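Local coordinates for protein kinase containing Z-DNA binding domains (Danio rerio, PDB 4LB6) that binds left-handed Z-DNA through this Zalpha domain and, as a whole protein, probably phosphorylates the translation initiation factor eIF2alpha in innate immunity, at residues E13-D18 with K33-E38; C17-L20 with R25-V28; D30-K33 with E38-T41; Y47-Q50 with Q54-K57. One frame throughout, in Å; residues are numbered along the deposited sequence.

Contact 1: E13-D18 with K33-E38; sequences EMRICD and KELKLE. With nucleotides of chain B.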
# COMPACT_ATOMS: atom_id res chain seq x y z
N GLU A 13 -6.12 -16.22 18.75
CA GLU A 13 -4.75 -16.27 19.19
C GLU A 13 -4.19 -17.65 18.93
O GLU A 13 -3.06 -17.76 18.52
CB GLU A 13 -4.57 -15.81 20.66
CG GLU A 13 -4.48 -14.30 20.74
CD GLU A 13 -4.42 -13.69 22.13
OE1 GLU A 13 -4.07 -14.36 23.12
OE2 GLU A 13 -4.68 -12.47 22.21
N MET A 14 -4.98 -18.70 19.16
CA MET A 14 -4.52 -20.05 18.84
C MET A 14 -4.19 -20.17 17.35
O MET A 14 -3.17 -20.77 16.96
CB MET A 14 -5.59 -21.09 19.24
CG MET A 14 -5.31 -22.47 18.67
SD MET A 14 -6.56 -23.65 19.21
CE MET A 14 -6.59 -23.30 20.97
N ARG A 15 -5.06 -19.60 16.52
CA ARG A 15 -4.86 -19.70 15.07
C ARG A 15 -3.61 -18.93 14.58
O ARG A 15 -2.87 -19.38 13.70
CB ARG A 15 -6.13 -19.24 14.32
CG ARG A 15 -7.28 -20.33 14.32
CD ARG A 15 -8.55 -19.77 13.59
NE ARG A 15 -8.32 -19.63 12.15
CZ ARG A 15 -8.78 -18.65 11.35
NH1 ARG A 15 -9.55 -17.65 11.81
NH2 ARG A 15 -8.47 -18.69 10.06
N ILE A 16 -3.33 -17.80 15.21
CA ILE A 16 -2.12 -17.06 14.90
C ILE A 16 -0.88 -17.84 15.31
O ILE A 16 0.08 -17.96 14.54
CB ILE A 16 -2.11 -15.70 15.62
CG1 ILE A 16 -3.20 -14.82 14.97
CG2 ILE A 16 -0.71 -14.99 15.44
CD1 ILE A 16 -3.56 -13.48 15.73
N CYS A 17 -0.92 -18.40 16.52
CA CYS A 17 0.24 -19.09 17.02
C CYS A 17 0.45 -20.35 16.20
O CYS A 17 1.58 -20.80 15.99
CB CYS A 17 0.07 -19.45 18.49
SG CYS A 17 0.27 -17.97 19.55
N ASP A 18 -0.64 -20.93 15.76
CA ASP A 18 -0.52 -22.17 14.98
C ASP A 18 0.09 -21.87 13.60
O ASP A 18 0.88 -22.64 13.07
CB ASP A 18 -1.89 -22.79 14.84
CG ASP A 18 -1.86 -24.08 14.06
OD1 ASP A 18 -1.50 -25.14 14.60
OD2 ASP A 18 -2.23 -24.00 12.87
N LYS A 33 -3.86 -12.85 5.64
CA LYS A 33 -4.44 -13.34 4.40
C LYS A 33 -4.77 -14.82 4.52
O LYS A 33 -5.78 -15.26 3.97
CB LYS A 33 -3.52 -13.10 3.19
CG LYS A 33 -3.21 -11.63 2.96
CD LYS A 33 -2.20 -11.43 1.76
CE LYS A 33 -1.76 -9.97 1.73
NZ LYS A 33 -0.80 -9.71 0.60
N GLU A 34 -3.93 -15.60 5.20
CA GLU A 34 -4.18 -17.04 5.31
C GLU A 34 -5.37 -17.26 6.23
O GLU A 34 -6.25 -18.06 5.94
CB GLU A 34 -2.95 -17.77 5.83
CG GLU A 34 -3.20 -19.24 6.23
CD GLU A 34 -2.31 -20.19 5.48
OE1 GLU A 34 -1.69 -19.77 4.47
OE2 GLU A 34 -2.22 -21.38 5.90
N LEU A 35 -5.41 -16.53 7.33
CA LEU A 35 -6.45 -16.71 8.35
C LEU A 35 -7.76 -16.01 7.99
O LEU A 35 -8.78 -16.20 8.67
CB LEU A 35 -5.95 -16.21 9.70
CG LEU A 35 -4.70 -16.90 10.26
CD1 LEU A 35 -4.44 -16.41 11.66
CD2 LEU A 35 -4.83 -18.43 10.21
N LYS A 36 -7.74 -15.18 6.94
CA LYS A 36 -8.89 -14.36 6.57
C LYS A 36 -9.42 -13.54 7.73
O LYS A 36 -10.60 -13.61 8.04
CB LYS A 36 -9.98 -15.22 5.90
CG LYS A 36 -9.49 -16.03 4.72
CD LYS A 36 -10.62 -16.90 4.17
CE LYS A 36 -10.15 -18.28 3.67
NZ LYS A 36 -11.27 -18.99 2.96
N LEU A 37 -8.54 -12.78 8.39
CA LEU A 37 -8.91 -11.84 9.45
C LEU A 37 -8.45 -10.42 9.02
O LEU A 37 -7.69 -10.28 8.06
CB LEU A 37 -8.20 -12.20 10.75
CG LEU A 37 -8.55 -13.63 11.24
CD1 LEU A 37 -7.47 -14.02 12.28
CD2 LEU A 37 -9.96 -13.65 11.84
N GLU A 38 -8.91 -9.37 9.69
CA GLU A 38 -8.37 -8.03 9.39
C GLU A 38 -6.93 -8.00 9.88
O GLU A 38 -6.62 -8.55 10.93
CB GLU A 38 -9.18 -6.93 10.14
CG GLU A 38 -10.65 -6.77 9.65
CD GLU A 38 -10.77 -5.86 8.40
OE1 GLU A 38 -9.85 -5.07 8.11
OE2 GLU A 38 -11.79 -5.95 7.70
P DC B 2 -2.61 -9.02 -2.60
OP1 DC B 2 -3.65 -9.09 -3.71
OP2 DC B 2 -1.94 -10.16 -1.87
O5' DC B 2 -1.49 -7.88 -2.94
C5' DC B 2 -0.47 -8.38 -3.84
C4' DC B 2 0.38 -7.18 -4.23
O4' DC B 2 -0.44 -6.28 -5.04
C3' DC B 2 0.85 -6.38 -2.99
O3' DC B 2 2.21 -5.98 -3.21
C2' DC B 2 -0.04 -5.14 -3.06
C1' DC B 2 -0.30 -4.94 -4.56
N1 DC B 2 -1.55 -4.18 -4.87
C2 DC B 2 -1.38 -2.83 -5.18
O2 DC B 2 -0.23 -2.33 -5.10
N3 DC B 2 -2.45 -2.08 -5.45
C4 DC B 2 -3.63 -2.69 -5.50
N4 DC B 2 -4.71 -1.95 -5.74
C5 DC B 2 -3.84 -4.06 -5.15
C6 DC B 2 -2.76 -4.80 -4.90
O HOH W 1 -11.03 -16.54 9.46
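R15 reaches from helix 10-23 to the C-terminal end of helix 28-35, a worked case of an arginine meeting a helix end through the carbonyl of L35. With the chain bent at chi3 (69°), the guanidinium swings to L35, and NH2 gives a hydrogen bond to L35 O at 2.9 Å. The N-H...O angle is 153°, yet the donor meets the carbonyl from its flank, at 108° to the C=O bond. One face of the guanidinium lies under L35 CG, and L35 CB is 3.6 Å from R15 NH2, while R15 NH1 skims L37 CD2 at 4.0 Å and donates to a water. One residue on, I16 turns inward; its CG1 meets L35 CD1 at 3.9 Å, the two side chains crossing at about a right angle, and I16 goes on to touch L46 of helix 39-51. On the far side of the helical turn, K33 extends to the DNA, its NZ bonded to OP2 of DC2 of chain B at 2.8 Å. Beyond L35 the chain leaves the helix at K36 with positive phi. A cationic group beside this C-terminal carbonyl probably interacts favourably with the helix dipole, while I16 and L35 pack together on the inner side.

Contact 2: C17-L20 with R25-V28; sequences CDYL and RSTV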
# COMPACT_ATOMS: atom_id res chain seq x y z
N CYS A 17 -0.92 -18.40 16.52
CA CYS A 17 0.24 -19.09 17.02
C CYS A 17 0.45 -20.35 16.20
O CYS A 17 1.58 -20.80 15.99
CB CYS A 17 0.07 -19.45 18.49
SG CYS A 17 0.27 -17.97 19.55
N ASP A 18 -0.64 -20.93 15.76
CA ASP A 18 -0.52 -22.17 14.98
C ASP A 18 0.09 -21.87 13.60
O ASP A 18 0.88 -22.64 13.07
CB ASP A 18 -1.89 -22.79 14.84
CG ASP A 18 -1.86 -24.08 14.06
OD1 ASP A 18 -1.50 -25.14 14.60
OD2 ASP A 18 -2.23 -24.00 12.87
N TYR A 19 -0.29 -20.73 13.03
CA TYR A 19 0.35 -20.27 11.80
C TYR A 19 1.88 -20.12 11.97
O TYR A 19 2.70 -20.64 11.15
CB TYR A 19 -0.32 -18.97 11.30
CG TYR A 19 0.25 -18.53 9.97
CD1 TYR A 19 1.43 -17.82 9.91
CD2 TYR A 19 -0.34 -18.90 8.78
CE1 TYR A 19 1.99 -17.47 8.71
CE2 TYR A 19 0.21 -18.51 7.55
CZ TYR A 19 1.38 -17.83 7.54
OH TYR A 19 1.99 -17.45 6.34
N LEU A 20 2.27 -19.42 13.03
CA LEU A 20 3.68 -19.25 13.33
C LEU A 20 4.38 -20.61 13.62
O LEU A 20 5.52 -20.81 13.23
CB LEU A 20 3.89 -18.29 14.47
CG LEU A 20 3.46 -16.82 14.18
CD1 LEU A 20 3.56 -16.01 15.44
CD2 LEU A 20 4.24 -16.14 13.04
N ARG A 25 9.12 -17.55 11.04
CA ARG A 25 9.15 -16.10 10.89
C ARG A 25 8.15 -15.65 9.85
O ARG A 25 8.22 -16.10 8.71
CB ARG A 25 10.58 -15.64 10.51
CG ARG A 25 11.54 -15.53 11.71
CD ARG A 25 13.01 -15.49 11.33
NE ARG A 25 13.43 -14.18 10.83
CZ ARG A 25 13.48 -13.07 11.56
NH1 ARG A 25 13.13 -13.08 12.85
NH2 ARG A 25 13.87 -11.93 11.00
N SER A 26 7.23 -14.75 10.24
CA SER A 26 6.19 -14.26 9.35
C SER A 26 5.84 -12.81 9.64
O SER A 26 6.00 -12.33 10.79
CB SER A 26 4.94 -15.10 9.55
OG SER A 26 5.23 -16.46 9.38
N THR A 27 5.35 -12.11 8.62
CA THR A 27 4.81 -10.76 8.81
C THR A 27 3.30 -10.86 9.04
O THR A 27 2.67 -11.91 8.81
CB THR A 27 5.04 -9.88 7.56
OG1 THR A 27 4.32 -10.47 6.47
CG2 THR A 27 6.57 -9.83 7.22
N VAL A 28 2.72 -9.78 9.55
CA VAL A 28 1.27 -9.77 9.75
C VAL A 28 0.54 -10.02 8.41
O VAL A 28 -0.56 -10.59 8.38
CB VAL A 28 0.77 -8.46 10.43
CG1 VAL A 28 1.08 -7.16 9.56
CG2 VAL A 28 -0.75 -8.59 10.86
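The turn that leads from helix 10-23 into helix 28-35 of the winged helix-turn-helix carries S26, whose small side chain fits against Y19 and L20. The CB-OG arm faces the helix, and L20 CD2 approaches S26 CB at 3.7 Å. Y19 comes in beside it: with CG anti to the backbone N (chi1 -175°), the ring is carried along the helix flank until its edge meets the serine, CE1 lying 3.5 Å from S26 OG and 3.9 Å from S26 CB. The hydroxyl sits near the ring plane, so the aromatic C-H side, not the pi face, meets the oxygen. That oxygen has its polar partner elsewhere, in a hydrogen bond with G24 O of the same turn, and the S26 backbone pairs with W67 of strand 66-69. Next in the chain, T27 is the N-cap of helix 28-35, and its own N is bonded to OD2 of D30. Y19 also stacks on H23, while L20 packs on I31 and L69. No hydrogen bond spans the two segments; the turn is held to the helix by close van der Waals fit, and the buried serine hydroxyl is satisfied by backbone, which lets it lie among apolar neighbours.

Contact 3: D30-K33 with E38-T41; sequences DIFK and EKST. With nucleotides of chain C; nucleotides of chain D; nucleotides of chain B.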
# COMPACT_ATOMS: atom_id res chain seq x y z
N ASP A 30 1.41 -11.96 5.89
CA ASP A 30 1.40 -13.43 5.79
C ASP A 30 0.22 -14.05 6.51
O ASP A 30 -0.52 -14.88 5.98
CB ASP A 30 2.71 -14.02 6.36
CG ASP A 30 3.91 -13.74 5.49
OD1 ASP A 30 3.69 -13.62 4.26
OD2 ASP A 30 5.06 -13.60 6.01
N ILE A 31 0.06 -13.64 7.76
CA ILE A 31 -0.88 -14.28 8.69
C ILE A 31 -2.34 -13.88 8.37
O ILE A 31 -3.22 -14.74 8.22
CB ILE A 31 -0.58 -13.85 10.12
CG1 ILE A 31 0.84 -14.27 10.51
CG2 ILE A 31 -1.56 -14.52 11.07
CD1 ILE A 31 1.37 -13.52 11.79
N PHE A 32 -2.61 -12.58 8.18
CA PHE A 32 -4.04 -12.21 7.99
C PHE A 32 -4.65 -12.73 6.69
O PHE A 32 -5.86 -12.98 6.62
CB PHE A 32 -4.30 -10.66 8.23
CG PHE A 32 -4.15 -9.76 7.01
CD1 PHE A 32 -5.14 -9.66 6.04
CD2 PHE A 32 -3.03 -8.96 6.87
CE1 PHE A 32 -5.01 -8.82 4.94
CE2 PHE A 32 -2.87 -8.13 5.77
CZ PHE A 32 -3.86 -8.05 4.78
N LYS A 33 -3.86 -12.85 5.64
CA LYS A 33 -4.44 -13.34 4.40
C LYS A 33 -4.77 -14.82 4.52
O LYS A 33 -5.78 -15.26 3.97
CB LYS A 33 -3.52 -13.10 3.19
CG LYS A 33 -3.21 -11.63 2.96
CD LYS A 33 -2.20 -11.43 1.76
CE LYS A 33 -1.76 -9.97 1.73
NZ LYS A 33 -0.80 -9.71 0.60
N GLU A 38 -8.91 -9.37 9.69
CA GLU A 38 -8.37 -8.03 9.39
C GLU A 38 -6.93 -8.00 9.88
O GLU A 38 -6.62 -8.55 10.93
CB GLU A 38 -9.18 -6.93 10.14
CG GLU A 38 -10.65 -6.77 9.65
CD GLU A 38 -10.77 -5.86 8.40
OE1 GLU A 38 -9.85 -5.07 8.11
OE2 GLU A 38 -11.79 -5.95 7.70
N LYS A 39 -6.10 -7.26 9.19
CA LYS A 39 -4.70 -7.02 9.59
C LYS A 39 -4.67 -6.41 10.99
O LYS A 39 -3.90 -6.87 11.83
CB LYS A 39 -4.02 -6.08 8.61
CG LYS A 39 -2.54 -5.75 8.97
CD LYS A 39 -1.83 -4.86 7.93
CE LYS A 39 -2.18 -3.38 7.99
NZ LYS A 39 -1.34 -2.69 9.07
N SER A 40 -5.54 -5.45 11.27
CA SER A 40 -5.50 -4.80 12.58
C SER A 40 -5.85 -5.82 13.69
O SER A 40 -5.28 -5.75 14.82
CB SER A 40 -6.47 -3.63 12.60
OG SER A 40 -7.77 -4.15 12.38
N THR A 41 -6.77 -6.76 13.42
CA THR A 41 -7.09 -7.76 14.44
C THR A 41 -5.89 -8.68 14.67
O THR A 41 -5.59 -9.05 15.80
CB THR A 41 -8.26 -8.62 13.95
OG1 THR A 41 -9.39 -7.74 13.75
CG2 THR A 41 -8.57 -9.75 14.94
P DG C 5 -2.71 -2.10 12.47
OP1 DG C 5 -2.09 -3.06 11.54
OP2 DG C 5 -4.09 -1.53 12.27
O5' DG C 5 -2.61 -2.72 13.92
C5' DG C 5 -3.23 -2.05 15.11
C4' DG C 5 -2.77 -2.72 16.39
O4' DG C 5 -1.35 -2.69 16.53
C3' DG C 5 -3.29 -1.94 17.64
O3' DG C 5 -4.51 -2.62 17.97
C2' DG C 5 -2.23 -2.24 18.66
C1' DG C 5 -0.94 -2.52 17.90
N9 DG C 5 0.08 -1.47 17.85
C8 DG C 5 1.39 -1.65 18.20
N7 DG C 5 2.17 -0.60 17.99
C5 DG C 5 1.30 0.37 17.51
C6 DG C 5 1.59 1.70 17.08
O6 DG C 5 2.68 2.26 17.08
N1 DG C 5 0.47 2.37 16.58
C2 DG C 5 -0.77 1.78 16.46
N2 DG C 5 -1.76 2.54 15.92
N3 DG C 5 -1.01 0.50 16.87
C4 DG C 5 0.05 -0.15 17.36
P DG D 7 -2.46 -4.53 3.31
OP1 DG D 7 -3.13 -4.49 4.55
OP2 DG D 7 -1.07 -5.02 2.99
O5' DG D 7 -3.41 -5.41 2.36
C5' DG D 7 -3.02 -5.80 1.04
C4' DG D 7 -4.20 -6.37 0.31
O4' DG D 7 -5.20 -5.45 0.05
C3' DG D 7 -3.66 -6.54 -1.11
O3' DG D 7 -3.27 -7.82 -0.88
C2' DG D 7 -4.86 -6.56 -1.96
C1' DG D 7 -5.79 -5.65 -1.22
N9 DG D 7 -5.93 -4.28 -1.71
C8 DG D 7 -7.13 -3.71 -2.05
N7 DG D 7 -7.01 -2.44 -2.40
C5 DG D 7 -5.63 -2.18 -2.29
C6 DG D 7 -4.91 -0.96 -2.58
O6 DG D 7 -5.37 0.11 -2.87
N1 DG D 7 -3.56 -1.07 -2.35
C2 DG D 7 -2.98 -2.27 -1.94
N2 DG D 7 -1.66 -2.22 -1.67
N3 DG D 7 -3.62 -3.42 -1.64
C4 DG D 7 -4.94 -3.31 -1.92
P DC B 2 -2.61 -9.02 -2.60
OP1 DC B 2 -3.65 -9.09 -3.71
OP2 DC B 2 -1.94 -10.16 -1.87
O5' DC B 2 -1.49 -7.88 -2.94
C5' DC B 2 -0.47 -8.38 -3.84
C4' DC B 2 0.38 -7.18 -4.23
O4' DC B 2 -0.44 -6.28 -5.04
C3' DC B 2 0.85 -6.38 -2.99
O3' DC B 2 2.21 -5.98 -3.21
C2' DC B 2 -0.04 -5.14 -3.06
C1' DC B 2 -0.30 -4.94 -4.56
N1 DC B 2 -1.55 -4.18 -4.87
C2 DC B 2 -1.38 -2.83 -5.18
O2 DC B 2 -0.23 -2.33 -5.10
N3 DC B 2 -2.45 -2.08 -5.45
C4 DC B 2 -3.63 -2.69 -5.50
N4 DC B 2 -4.71 -1.95 -5.74
C5 DC B 2 -3.84 -4.06 -5.15
C6 DC B 2 -2.76 -4.80 -4.90
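F32 and K39 meet where helix 28-35 and helix 39-51, the two helices of the helix-turn-helix, come together beside the DNA. CB of K39 sits over one face of the phenyl ring in a CH-pi contact, 3.9 Å from the centroid of the F32 ring and 28° off its normal. K33 CG lies on the opposite face, 3.9 Å above the F32 ring plane and toward the rim, so the ring is held between the aliphatic parts of two lysines. Its edge points to the nucleic acid: F32 CZ is 3.6 Å from O5' of DG7 of chain D. This pose follows from chi1 of 89°, which puts CG between the backbone N and the carbonyl carbon. Both lysines end on the DNA backbone. K33 NZ makes a weak bond to O3' of DG7 of chain D at 3.4 Å, and K39, bent at chi3 and chi4, curls its amine away from the ring until NZ donates to OP1 of DG5 of chain C at 2.6 Å. An alanine in place of F32 is likely to open a gap between the two lysine chains and leave both freer to swing away from the phosphates. Further out, V42 packs on F32 from helix 39-51, while E38, the N-cap residue of that helix, forms a salt bridge from OE1 to NH2 of R44 of a second subunit.

Contact 4: Y47-Q50 with Q54-K57; sequences YSLQ and QVFK. With nucleotides of chain C.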
# COMPACT_ATOMS: atom_id res chain seq x y z
N TYR A 47 0.64 -8.19 19.23
CA TYR A 47 1.22 -7.30 20.26
C TYR A 47 0.84 -7.80 21.65
O TYR A 47 1.68 -7.85 22.58
CB TYR A 47 0.87 -5.81 20.05
CG TYR A 47 1.79 -5.21 18.99
CD1 TYR A 47 1.44 -5.25 17.62
CD2 TYR A 47 3.07 -4.75 19.34
CE1 TYR A 47 2.32 -4.76 16.65
CE2 TYR A 47 3.95 -4.25 18.38
CZ TYR A 47 3.60 -4.28 17.03
OH TYR A 47 4.49 -3.75 16.09
N SER A 48 -0.41 -8.21 21.81
CA SER A 48 -0.84 -8.86 23.07
C SER A 48 -0.08 -10.15 23.42
O SER A 48 0.27 -10.39 24.60
CB SER A 48 -2.34 -9.16 23.05
OG SER A 48 -2.66 -9.93 24.20
N LEU A 49 0.13 -11.00 22.43
CA LEU A 49 0.91 -12.22 22.65
C LEU A 49 2.38 -11.91 22.93
O LEU A 49 3.07 -12.68 23.59
CB LEU A 49 0.83 -13.15 21.45
CG LEU A 49 -0.49 -13.82 21.20
CD1 LEU A 49 -0.68 -14.26 19.74
CD2 LEU A 49 -0.59 -15.00 22.18
N GLN A 50 2.88 -10.83 22.36
CA GLN A 50 4.26 -10.45 22.63
C GLN A 50 4.37 -10.03 24.12
O GLN A 50 5.36 -10.34 24.85
CB GLN A 50 4.65 -9.31 21.69
CG GLN A 50 5.92 -8.57 22.09
CD GLN A 50 6.02 -7.20 21.43
OE1 GLN A 50 6.90 -7.00 20.60
NE2 GLN A 50 5.14 -6.24 21.81
N GLN A 54 4.60 -14.98 24.51
CA GLN A 54 4.31 -16.13 23.66
C GLN A 54 4.87 -16.01 22.22
O GLN A 54 5.15 -17.01 21.59
CB GLN A 54 2.80 -16.38 23.64
CG GLN A 54 2.27 -16.93 24.95
CD GLN A 54 0.76 -16.97 25.01
OE1 GLN A 54 0.12 -16.06 25.56
NE2 GLN A 54 0.16 -18.03 24.44
N VAL A 55 5.05 -14.79 21.71
CA VAL A 55 5.69 -14.56 20.43
C VAL A 55 6.65 -13.39 20.59
O VAL A 55 6.60 -12.64 21.58
CB VAL A 55 4.66 -14.16 19.29
CG1 VAL A 55 3.52 -15.23 19.18
CG2 VAL A 55 4.11 -12.76 19.56
N PHE A 56 7.51 -13.18 19.61
CA PHE A 56 8.37 -11.98 19.67
C PHE A 56 8.56 -11.43 18.29
O PHE A 56 8.39 -12.13 17.30
CB PHE A 56 9.73 -12.27 20.31
CG PHE A 56 10.58 -13.23 19.52
CD1 PHE A 56 10.30 -14.56 19.52
CD2 PHE A 56 11.65 -12.77 18.76
CE1 PHE A 56 11.08 -15.47 18.81
CE2 PHE A 56 12.43 -13.65 18.04
CZ PHE A 56 12.15 -15.01 18.07
N LYS A 57 8.86 -10.14 18.22
CA LYS A 57 9.11 -9.58 16.92
C LYS A 57 10.53 -9.07 16.89
O LYS A 57 11.12 -8.75 17.93
CB LYS A 57 8.13 -8.46 16.60
CG LYS A 57 8.51 -7.11 17.13
CD LYS A 57 7.46 -6.08 16.81
CE LYS A 57 7.82 -4.76 17.47
NZ LYS A 57 8.00 -4.94 18.95
P DG C 5 -2.71 -2.10 12.47
OP1 DG C 5 -2.09 -3.06 11.54
OP2 DG C 5 -4.09 -1.53 12.27
O5' DG C 5 -2.61 -2.72 13.92
C5' DG C 5 -3.23 -2.05 15.11
C4' DG C 5 -2.77 -2.72 16.39
O4' DG C 5 -1.35 -2.69 16.53
C3' DG C 5 -3.29 -1.94 17.64
O3' DG C 5 -4.51 -2.62 17.97
C2' DG C 5 -2.23 -2.24 18.66
C1' DG C 5 -0.94 -2.52 17.90
N9 DG C 5 0.08 -1.47 17.85
C8 DG C 5 1.39 -1.65 18.20
N7 DG C 5 2.17 -0.60 17.99
C5 DG C 5 1.30 0.37 17.51
C6 DG C 5 1.59 1.70 17.08
O6 DG C 5 2.68 2.26 17.08
N1 DG C 5 0.47 2.37 16.58
C2 DG C 5 -0.77 1.78 16.46
N2 DG C 5 -1.76 2.54 15.92
N3 DG C 5 -1.01 0.50 16.87
C4 DG C 5 0.05 -0.15 17.36
P DC C 4 3.34 -2.63 12.59
OP1 DC C 4 3.67 -3.64 13.68
OP2 DC C 4 2.49 -3.11 11.40
O5' DC C 4 2.59 -1.49 13.32
C5' DC C 4 1.44 -1.75 14.25
C4' DC C 4 0.24 -0.86 14.01
O4' DC C 4 0.69 0.53 14.23
C3' DC C 4 -0.31 -0.92 12.56
O3' DC C 4 -1.75 -0.82 12.53
C2' DC C 4 0.33 0.38 11.93
C1' DC C 4 0.22 1.29 13.15
N1 DC C 4 1.15 2.42 12.99
C2 DC C 4 0.68 3.59 12.43
O2 DC C 4 -0.48 3.68 12.11
N3 DC C 4 1.56 4.62 12.21
C4 DC C 4 2.86 4.46 12.53
N4 DC C 4 3.64 5.57 12.28
C5 DC C 4 3.38 3.24 13.06
C6 DC C 4 2.48 2.26 13.25
O HOH W 2 7.48 -11.61 24.07
O HOH W 3 6.24 -3.20 21.28
O HOH W 4 8.82 -8.58 21.26
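The Z-DNA recognition surface of this winged helix-turn-helix includes the end of helix 39-51, which packs here on the first strand of the wing, 55-58. The side chain of Y47 crosses that of K57 at a slant, Y47 OH 3.7 Å from K57 CE, and presents one ring face to the DNA: C8 of DG5 of chain C stands 3.4 Å above the centre of the Y47 ring. That guanosine is syn about its glycosidic bond, the conformation of purines in Z-DNA, which brings C8 to the tyrosine. OP1 of DC4 of chain C lies near the ring plane and accepts from Y47 OH at 2.5 Å. W67 stacks edge-to-face with Y47. A leucine in place of Y47 would probably leave that phosphate oxygen without its hydroxyl partner and the guanine C8 without a flat surface to lie on. Beside it, K57 NZ donates to Q50 OE1 at 2.9 Å, in the carbonyl plane and on a lone pair (142° at the oxygen), so the amide is held and the lysine is kept close to the tyrosine. The turn closes on L49 O, which accepts from Q54 N at 2.9 Å, nearly in line with the carbonyl, and weakly from V55 N. L49 CB rests on V55 CG2. One water donates to Q50 O at 2.6 Å and to V55 O at 2.8 Å, bridging helix and strand.

In the fold
All four contacts lie within the Zalpha domain, a winged helix-turn-helix of three helices and a two-stranded wing. Contacts 1 and 2 start from helix 10-23, share C17 and D18, and have centres about 8 Å apart; contacts 1 and 3 share K33 and E38, with centres about 7 Å apart. Contact 3 follows contact 2 along the chain; contact 4 comes last. Contacts 3 and 4 use helix 39-51 but do not touch, their centres about 15 Å apart on opposite sides of the chain's centre. Packing of L20 on I31 and V55, and of C17 on L49, joins these regions, and K39 of contact 3 and Y47 of contact 4 meet one guanosine, DG5 of chain C.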